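Local coordinates for PAN2-PAN3 deadenylation complex catalytic subunit pan2 (Neurospora crassa, PDB 4CZX), which probably shortens mRNA poly(A) tails as the catalytic subunit of the PAN deadenylation complex, this chain being its N-terminal WD40 beta-propeller domain, at residues G172-L177 against I205-G210; C166-K171 against N196-S201; S92-A97 against I103-H108; G84-G89 against S125-A130. All blocks are in the same frame, centred on the assembly; numbering follows the deposited sequence.

Contact 1: G172-L177 against I205-G210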
# COMPACT_ATOMS: atom_id res chain seq x y z
N GLY A 172 33.11 0.39 32.16
CA GLY A 172 33.61 -0.83 32.78
C GLY A 172 33.53 -0.86 34.29
O GLY A 172 33.98 -1.82 34.92
N THR A 173 32.98 0.19 34.90
CA THR A 173 32.80 0.20 36.35
C THR A 173 31.38 -0.21 36.69
O THR A 173 30.48 -0.11 35.85
CB THR A 173 33.07 1.59 36.96
OG1 THR A 173 32.23 2.56 36.33
CG2 THR A 173 34.51 2.00 36.74
N VAL A 174 31.17 -0.69 37.91
CA VAL A 174 29.84 -1.00 38.38
C VAL A 174 29.47 -0.08 39.54
O VAL A 174 30.19 -0.02 40.53
CB VAL A 174 29.73 -2.46 38.82
CG1 VAL A 174 28.33 -2.73 39.42
CG2 VAL A 174 29.98 -3.37 37.64
N ASN A 175 28.37 0.66 39.39
CA ASN A 175 27.83 1.42 40.52
C ASN A 175 26.78 0.59 41.26
O ASN A 175 25.89 0.03 40.64
CB ASN A 175 27.20 2.74 40.06
CG ASN A 175 28.23 3.73 39.56
OD1 ASN A 175 29.41 3.66 39.91
ND2 ASN A 175 27.78 4.68 38.75
N ILE A 176 26.90 0.52 42.58
CA ILE A 176 25.89 -0.14 43.39
C ILE A 176 24.96 0.93 43.94
O ILE A 176 25.36 1.74 44.78
CB ILE A 176 26.54 -0.96 44.51
CG1 ILE A 176 27.56 -1.93 43.91
CG2 ILE A 176 25.47 -1.72 45.32
CD1 ILE A 176 28.44 -2.57 44.93
N LEU A 177 23.73 0.93 43.45
CA LEU A 177 22.78 1.99 43.75
C LEU A 177 21.76 1.58 44.80
O LEU A 177 21.21 0.48 44.76
CB LEU A 177 22.03 2.41 42.49
CG LEU A 177 22.80 2.73 41.22
CD1 LEU A 177 21.80 3.14 40.14
CD2 LEU A 177 23.80 3.84 41.48
N ILE A 205 27.68 -10.00 42.63
CA ILE A 205 27.70 -9.50 41.26
C ILE A 205 28.76 -10.26 40.46
O ILE A 205 29.84 -10.55 40.98
CB ILE A 205 28.02 -8.00 41.16
CG1 ILE A 205 27.28 -7.21 42.24
CG2 ILE A 205 27.72 -7.48 39.74
CD1 ILE A 205 27.67 -5.74 42.25
N VAL A 206 28.44 -10.58 39.21
CA VAL A 206 29.43 -11.16 38.30
C VAL A 206 29.40 -10.41 36.97
O VAL A 206 28.34 -10.04 36.47
CB VAL A 206 29.19 -12.67 38.08
CG1 VAL A 206 29.67 -13.48 39.27
CG2 VAL A 206 27.71 -12.95 37.75
N THR A 207 30.58 -10.15 36.40
CA THR A 207 30.63 -9.43 35.13
C THR A 207 31.64 -10.03 34.17
O THR A 207 32.61 -10.68 34.59
CB THR A 207 31.00 -7.93 35.30
OG1 THR A 207 32.33 -7.82 35.85
CG2 THR A 207 29.99 -7.20 36.19
N CYS A 208 31.38 -9.80 32.89
CA CYS A 208 32.33 -10.08 31.82
C CYS A 208 32.64 -8.76 31.12
O CYS A 208 31.78 -7.90 31.01
CB CYS A 208 31.75 -11.08 30.82
SG CYS A 208 31.28 -12.65 31.53
N GLY A 209 33.87 -8.59 30.63
CA GLY A 209 34.19 -7.35 29.95
C GLY A 209 35.62 -7.35 29.45
O GLY A 209 36.23 -8.42 29.34
N GLY A 210 36.14 -6.16 29.17
CA GLY A 210 37.51 -6.04 28.67
C GLY A 210 38.13 -4.67 28.89
O GLY A 210 37.48 -3.73 29.34
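Val174 and Ile205 meet tip to tip across two facing sheets. All the contacts between the two strands are apolar. The CD1 of Ile205 takes part in two of them. It lies 4.2 Å from CG1 of Val174, and it is equally near CG1 of Ile176, whose side chain runs obliquely across it. The torsion of Ile205 explains this reach: CG1 stands opposite the carbonyl carbon (chi1 -42°) and the extended chain carries CD1 up to the other strand. The second branch of Val174 goes to a different partner. Its CG2 lies alongside CG2 of Thr207 at 4.1 Å, the two side chains running antiparallel.

The polar side of Thr207 is used elsewhere. Its OG1 is hydrogen-bonded to His191 NE2, while the methyl group serves the apolar contact. Asn175, on the other face of its strand, bonds Tyr156, Gln187 and Asp154. Phe229 packs against both Ile176 and Ile205.

The axes of strands 173-177 and 205-210 run nearly antiparallel at 155°, with a closest approach of 9.9 Å. This spacing is that of stacked sheets, not of paired strands. It is the face-to-face packing of adjacent blades in a WD40 beta-propeller.

Contact 2: C166-K171 against N196-S201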
# COMPACT_ATOMS: atom_id res chain seq x y z
N CYS A 166 22.30 -2.97 40.63
CA CYS A 166 23.67 -3.07 40.14
C CYS A 166 23.72 -2.49 38.74
O CYS A 166 23.04 -2.95 37.82
CB CYS A 166 24.17 -4.50 40.17
SG CYS A 166 24.11 -5.24 41.83
N ALA A 167 24.55 -1.46 38.61
CA ALA A 167 24.52 -0.59 37.45
C ALA A 167 25.86 -0.57 36.74
O ALA A 167 26.81 0.04 37.22
CB ALA A 167 24.12 0.81 37.87
N ALA A 168 25.94 -1.22 35.58
CA ALA A 168 27.19 -1.23 34.81
C ALA A 168 27.28 -0.01 33.90
O ALA A 168 26.42 0.20 33.04
CB ALA A 168 27.31 -2.50 34.00
N THR A 169 28.32 0.80 34.10
CA THR A 169 28.57 1.95 33.26
C THR A 169 29.17 1.51 31.94
O THR A 169 29.66 0.39 31.81
CB THR A 169 29.54 2.95 33.90
OG1 THR A 169 30.87 2.45 33.76
CG2 THR A 169 29.21 3.14 35.37
N ASN A 170 29.19 2.42 30.98
CA ASN A 170 29.79 2.08 29.70
C ASN A 170 31.30 2.25 29.73
O ASN A 170 31.96 2.16 28.69
CB ASN A 170 29.17 2.90 28.57
CG ASN A 170 29.24 4.40 28.82
OD1 ASN A 170 29.88 4.86 29.76
ND2 ASN A 170 28.59 5.17 27.93
N LYS A 171 31.86 2.45 30.93
CA LYS A 171 33.31 2.57 31.09
C LYS A 171 33.93 1.36 31.78
O LYS A 171 35.15 1.31 31.99
CB LYS A 171 33.68 3.83 31.89
CG LYS A 171 33.09 5.13 31.39
CD LYS A 171 33.57 5.50 30.02
CE LYS A 171 32.78 6.70 29.49
NZ LYS A 171 33.25 7.14 28.13
N ASN A 196 30.63 -6.49 29.04
CA ASN A 196 29.83 -7.16 28.02
C ASN A 196 28.59 -7.85 28.61
O ASN A 196 27.63 -8.17 27.90
CB ASN A 196 30.69 -8.19 27.27
CG ASN A 196 30.04 -8.64 25.98
OD1 ASN A 196 29.62 -7.82 25.18
ND2 ASN A 196 29.93 -9.95 25.79
N ASP A 197 28.63 -8.09 29.92
CA ASP A 197 27.54 -8.79 30.60
C ASP A 197 27.61 -8.57 32.10
O ASP A 197 28.70 -8.46 32.68
CB ASP A 197 27.58 -10.29 30.29
CG ASP A 197 26.20 -10.97 30.45
OD1 ASP A 197 25.25 -10.29 30.89
OD2 ASP A 197 26.07 -12.17 30.12
N LEU A 198 26.44 -8.54 32.74
CA LEU A 198 26.34 -8.43 34.18
C LEU A 198 25.18 -9.28 34.66
O LEU A 198 24.10 -9.26 34.06
CB LEU A 198 26.15 -6.96 34.62
CG LEU A 198 26.01 -6.73 36.14
CD1 LEU A 198 26.58 -5.39 36.57
CD2 LEU A 198 24.56 -6.85 36.63
N ASP A 199 25.39 -10.04 35.73
CA ASP A 199 24.28 -10.68 36.44
C ASP A 199 24.51 -10.50 37.92
O ASP A 199 25.62 -10.20 38.36
CB ASP A 199 24.14 -12.16 36.07
CG ASP A 199 22.75 -12.71 36.39
OD1 ASP A 199 21.84 -11.88 36.63
OD2 ASP A 199 22.57 -13.94 36.41
N THR A 200 23.45 -10.69 38.71
CA THR A 200 23.58 -10.54 40.14
C THR A 200 22.51 -11.36 40.86
O THR A 200 21.40 -11.51 40.35
CB THR A 200 23.50 -9.04 40.56
OG1 THR A 200 23.48 -8.93 41.98
CG2 THR A 200 22.24 -8.36 39.99
N SER A 201 22.89 -11.90 42.01
CA SER A 201 21.98 -12.53 42.96
C SER A 201 21.98 -11.63 44.19
O SER A 201 22.66 -10.61 44.19
CB SER A 201 22.44 -13.94 43.32
OG SER A 201 23.70 -13.91 43.97
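The side chains of Leu198 and Cys166 are turned by their first torsions into the gap between two propeller blades. In Leu198, CG is anti to the backbone N (chi1 179°), which points the branched end at strand 166-169; CD1 and CD2 then go to different partners. In Cys166, SG lies opposite the carbonyl carbon (chi1 -58°), which brings it to Thr200. Strand 166-169 is a middle strand of one four-stranded blade. Residues 197-200 lie on the first strand of the next blade, near the centre of the WD40 beta-propeller. The axes of the two strands run antiparallel at 169° and come within 8.5 Å.

Leu198 and Cys166 bury the most surface here. The small Ala168 lets CD1 of Leu198 come within 3.9 Å of its CB. On the other branch, CD2 of Leu198 lies 4.3 Å from CB of Cys166. Ile205 and Thr207 of the neighbouring strand back this leucine.

Asp197 and Asp199 point away from this contact. Each has a weak hydrogen bond to the next backbone N. Beyond that they form salt bridges, Asp197 with Arg250 and Asp199 with Lys160. Asn196 and Asp197 both face Cys208, a classic beta bulge.

Thr200 is held from outside the two strands. Its OG1 is hydrogen-bonded to Phe204 O and to Ser162 OG, which should fix its rotation. The sulfur SG of Cys166 lies 3.7 Å from OG1 of Thr200.

Contact 3: S92-A97 against I103-H108; sequences SVYMAA and IWSIRH. With PO4 (phosphate ion), chain D.
Met95 lies across Trp104 in the outer hairpin of one propeller blade. Its side chain is extended throughout, with CG turned opposite the backbone N (chi1 -175°). CB sits over the indole face, 3.6 Å from the centroid of the Trp104 six-membered ring and 15° off its normal, a CH-pi contact. CG comes next and lies 4.0 Å from CB of Ile103. SD is 3.3 Å from NE1 of Trp104 and approaches the five-membered ring obliquely, a Met-aromatic contact. CE ends 3.9 Å from CD1 of Ile103. Val93 CG1 touches the edge of the same indole, and Trp104 NE1 is hydrogen-bonded to Val141 O of the next blade. Replacing Trp104 by an alanine would probably bare one flank of Met95 and Val93 and leave Val141 O without its indole partner.

The backbones pair antiparallel. Ile103 and Trp104 both face Met95, a classic beta bulge, and Met95 O accepts from Ile103 N at 2.8 Å and from Trp104 N at 3.1 Å. On the opposite face, Tyr94 makes an edge-to-face stack with an aromatic side chain on the chain of another protein.

Arg107 NE binds phosphate O3 at 2.8 Å, and Arg107 NH2 binds O2 at 3.1 Å. The ion also bonds Arg91, while Arg107 NH1 forms a salt bridge with Asp72. This suggests that the positive charge gathered here draws the anion, which probably comes from the crystallisation liquor.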
# COMPACT_ATOMS: atom_id res chain seq x y z
N SER A 92 12.22 4.61 23.65
CA SER A 92 10.91 4.32 24.24
C SER A 92 10.90 3.06 25.07
O SER A 92 11.81 2.23 24.99
CB SER A 92 9.85 4.21 23.14
OG SER A 92 10.08 3.04 22.36
N VAL A 93 9.84 2.92 25.87
CA VAL A 93 9.60 1.72 26.65
C VAL A 93 8.19 1.27 26.29
O VAL A 93 7.28 2.09 26.22
CB VAL A 93 9.74 1.97 28.16
CG1 VAL A 93 9.57 0.67 28.94
CG2 VAL A 93 11.08 2.62 28.48
N TYR A 94 8.02 -0.02 26.06
CA TYR A 94 6.75 -0.57 25.59
C TYR A 94 6.35 -1.73 26.48
O TYR A 94 7.20 -2.51 26.90
CB TYR A 94 6.88 -1.04 24.14
CG TYR A 94 5.60 -1.57 23.53
CD1 TYR A 94 4.50 -0.74 23.34
CD2 TYR A 94 5.51 -2.89 23.12
CE1 TYR A 94 3.32 -1.22 22.77
CE2 TYR A 94 4.33 -3.38 22.53
CZ TYR A 94 3.24 -2.54 22.37
OH TYR A 94 2.08 -3.03 21.81
N MET A 95 5.06 -1.85 26.76
CA MET A 95 4.57 -3.00 27.50
C MET A 95 3.38 -3.63 26.80
O MET A 95 2.46 -2.93 26.38
CB MET A 95 4.18 -2.62 28.93
CG MET A 95 3.78 -3.84 29.74
SD MET A 95 3.43 -3.47 31.47
CE MET A 95 2.98 -5.10 32.03
N ALA A 96 3.41 -4.95 26.66
CA ALA A 96 2.32 -5.66 25.99
C ALA A 96 2.11 -6.98 26.71
O ALA A 96 3.02 -7.50 27.34
CB ALA A 96 2.65 -5.89 24.52
N ALA A 97 0.90 -7.51 26.60
CA ALA A 97 0.63 -8.85 27.08
C ALA A 97 1.42 -9.81 26.21
O ALA A 97 1.84 -9.43 25.11
CB ALA A 97 -0.88 -9.16 27.03
N ILE A 103 -0.36 -2.84 26.09
CA ILE A 103 -0.74 -2.43 27.43
C ILE A 103 -0.45 -0.94 27.65
O ILE A 103 -1.35 -0.19 28.04
CB ILE A 103 -0.03 -3.28 28.50
CG1 ILE A 103 -0.60 -4.70 28.49
CG2 ILE A 103 -0.18 -2.66 29.88
CD1 ILE A 103 0.09 -5.67 29.43
N TRP A 104 0.80 -0.52 27.43
CA TRP A 104 1.10 0.91 27.34
C TRP A 104 2.35 1.24 26.53
O TRP A 104 3.13 0.36 26.14
CB TRP A 104 1.22 1.56 28.74
CG TRP A 104 2.11 0.89 29.79
CD1 TRP A 104 1.68 0.23 30.91
CD2 TRP A 104 3.56 0.88 29.85
NE1 TRP A 104 2.76 -0.20 31.66
CE2 TRP A 104 3.92 0.17 31.03
CE3 TRP A 104 4.58 1.38 29.03
CZ2 TRP A 104 5.25 -0.04 31.40
CZ3 TRP A 104 5.90 1.16 29.40
CH2 TRP A 104 6.22 0.46 30.57
N SER A 105 2.52 2.52 26.25
CA SER A 105 3.61 2.99 25.40
C SER A 105 4.13 4.31 25.96
O SER A 105 3.36 5.24 26.17
CB SER A 105 3.12 3.16 23.95
OG SER A 105 4.18 3.59 23.10
N ILE A 106 5.42 4.37 26.24
CA ILE A 106 6.01 5.58 26.77
C ILE A 106 7.14 6.03 25.85
O ILE A 106 8.11 5.31 25.63
CB ILE A 106 6.53 5.38 28.21
CG1 ILE A 106 5.38 4.95 29.14
CG2 ILE A 106 7.18 6.65 28.72
CD1 ILE A 106 5.80 4.66 30.58
N ARG A 107 6.99 7.22 25.29
CA ARG A 107 7.99 7.78 24.39
C ARG A 107 8.30 9.19 24.89
O ARG A 107 7.77 10.17 24.37
CB ARG A 107 7.51 7.78 22.94
CG ARG A 107 8.63 8.00 21.92
CD ARG A 107 8.14 8.00 20.47
NE ARG A 107 9.29 8.16 19.57
CZ ARG A 107 10.05 7.15 19.13
NH1 ARG A 107 9.76 5.90 19.46
NH2 ARG A 107 11.09 7.40 18.35
N HIS A 108 9.13 9.25 25.92
CA HIS A 108 9.43 10.48 26.65
C HIS A 108 10.59 11.22 25.97
O HIS A 108 11.49 10.58 25.41
CB HIS A 108 9.76 10.13 28.10
CG HIS A 108 9.86 11.30 29.03
ND1 HIS A 108 11.00 12.07 29.13
CD2 HIS A 108 8.99 11.78 29.94
CE1 HIS A 108 10.81 13.01 30.05
NE2 HIS A 108 9.60 12.85 30.56
P PO4 D . 10.38 11.29 17.66
O1 PO4 D . 11.42 12.28 18.14
O2 PO4 D . 11.09 10.13 16.99
O3 PO4 D . 9.57 10.80 18.83
O4 PO4 D . 9.46 11.96 16.67

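Contact 4: G84-G89 against S125-A130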
# COMPACT_ATOMS: atom_id res chain seq x y z
N GLY A 84 2.43 -8.75 31.78
CA GLY A 84 3.01 -8.83 30.45
C GLY A 84 4.50 -8.62 30.40
O GLY A 84 5.20 -8.75 31.41
N VAL A 85 4.99 -8.28 29.22
CA VAL A 85 6.42 -8.12 28.99
C VAL A 85 6.74 -6.65 28.78
O VAL A 85 6.02 -5.95 28.07
CB VAL A 85 6.87 -8.92 27.76
CG1 VAL A 85 8.43 -8.79 27.56
CG2 VAL A 85 6.43 -10.37 27.89
N ILE A 86 7.83 -6.20 29.38
CA ILE A 86 8.32 -4.84 29.15
C ILE A 86 9.51 -4.89 28.19
O ILE A 86 10.42 -5.71 28.33
CB ILE A 86 8.71 -4.15 30.46
CG1 ILE A 86 7.61 -4.35 31.51
CG2 ILE A 86 8.97 -2.65 30.24
CD1 ILE A 86 7.94 -3.74 32.85
N PHE A 87 9.45 -4.02 27.19
CA PHE A 87 10.43 -3.97 26.10
C PHE A 87 11.12 -2.62 26.08
O PHE A 87 10.45 -1.58 26.11
CB PHE A 87 9.76 -4.21 24.74
CG PHE A 87 8.88 -5.44 24.68
CD1 PHE A 87 7.51 -5.36 24.99
CD2 PHE A 87 9.40 -6.65 24.25
CE1 PHE A 87 6.68 -6.50 24.91
CE2 PHE A 87 8.60 -7.77 24.15
CZ PHE A 87 7.23 -7.71 24.48
N LEU A 88 12.45 -2.60 26.00
CA LEU A 88 13.18 -1.34 25.97
C LEU A 88 13.86 -1.12 24.62
O LEU A 88 14.55 -1.99 24.11
CB LEU A 88 14.24 -1.28 27.09
CG LEU A 88 14.92 0.10 27.23
CD1 LEU A 88 15.21 0.41 28.69
CD2 LEU A 88 16.23 0.21 26.43
N GLY A 89 13.65 0.07 24.06
CA GLY A 89 14.39 0.52 22.89
C GLY A 89 15.08 1.82 23.26
O GLY A 89 14.85 2.35 24.35
N SER A 125 6.29 -3.24 40.47
CA SER A 125 5.42 -2.09 40.23
C SER A 125 6.16 -0.91 39.61
O SER A 125 5.54 0.02 39.10
CB SER A 125 4.77 -1.65 41.55
OG SER A 125 4.17 -2.74 42.23
N GLU A 126 7.49 -0.94 39.66
CA GLU A 126 8.29 0.20 39.22
C GLU A 126 9.60 -0.21 38.56
O GLU A 126 10.26 -1.16 38.98
CB GLU A 126 8.58 1.12 40.42
CG GLU A 126 9.30 2.41 40.11
CD GLU A 126 9.61 3.24 41.36
OE1 GLU A 126 10.67 3.02 41.98
OE2 GLU A 126 8.79 4.12 41.71
N ILE A 127 9.98 0.51 37.51
CA ILE A 127 11.27 0.28 36.88
C ILE A 127 12.11 1.54 36.78
O ILE A 127 11.59 2.66 36.77
CB ILE A 127 11.14 -0.33 35.47
CG1 ILE A 127 10.27 0.56 34.58
CG2 ILE A 127 10.61 -1.74 35.54
CD1 ILE A 127 10.16 0.06 33.14
N LEU A 128 13.42 1.34 36.72
CA LEU A 128 14.37 2.41 36.45
C LEU A 128 14.90 2.21 35.04
O LEU A 128 15.25 1.09 34.67
CB LEU A 128 15.52 2.38 37.46
CG LEU A 128 16.70 3.33 37.21
CD1 LEU A 128 16.31 4.78 37.44
CD2 LEU A 128 17.89 2.94 38.10
N VAL A 129 14.95 3.26 34.23
CA VAL A 129 15.50 3.10 32.89
C VAL A 129 16.60 4.14 32.69
O VAL A 129 16.52 5.26 33.20
CB VAL A 129 14.42 3.22 31.76
CG1 VAL A 129 13.21 2.29 32.05
CG2 VAL A 129 13.97 4.65 31.55
N ALA A 130 17.64 3.74 31.98
CA ALA A 130 18.83 4.57 31.79
C ALA A 130 19.54 4.15 30.52
O ALA A 130 19.16 3.18 29.87
CB ALA A 130 19.77 4.46 33.00
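Ile86 and Ile127 meet end to end between two blades. Ile86 CG2 and Ile127 CD1 touch at 4.1 Å. The branch CG2 of Ile86 is the one that faces across, whereas Ile127 uses the far end of its longer branch. Its CG1 sits between the backbone N and the carbonyl carbon (chi1 56°), and the extended chain then carries CD1 over the gap. A second pair lies further along. There CD1 of Leu88 comes 4.2 Å from CB of Val129, but Leu88 was modelled in two conformers, so the detail of this touch is doubtful.

The next shell is also apolar. Met117 of strand 114-119 packs on Ile86, Leu88 and Val129, and Ile139 packs on Ile127. Val93 lies beside Ile86 on its own sheet. Further out, backbone bonds fix strand 85-88 between its neighbours, Ile86 with Leu79 on one side and Phe87 with Tyr94 on the other. On the far side of strand 126-130, Glu126 turns away to a salt bridge with Lys122.

The CA atoms of Ile86 and Ile127 stand 9.7 Å apart, a distance bridged by side chains alone. Such hydrophobic stacking of one blade on the next is characteristic of the WD40 beta-propeller.

How the contacts relate
All four contacts belong to one WD40 beta-propeller. Contacts 4 and 3 come first along the chain, with both segments of contact 3 falling between those of contact 4. Contact 3 pairs the two outer strands of one blade. Contact 4 joins that blade to the next; strands 85-88 and 93-96 are neighbours in one sheet, and the centres of contacts 3 and 4 are about 8 Å apart. Contacts 1 and 2 follow, with interleaved segments and centres about 4 Å apart. Both join the blade holding neighbouring strands 165-169 and 173-177 to that holding 194-200 and 204-210. Contact 2 lies nearer the middle of the domain. Strand pairing holds each blade together, and side-chain packing joins adjacent blades.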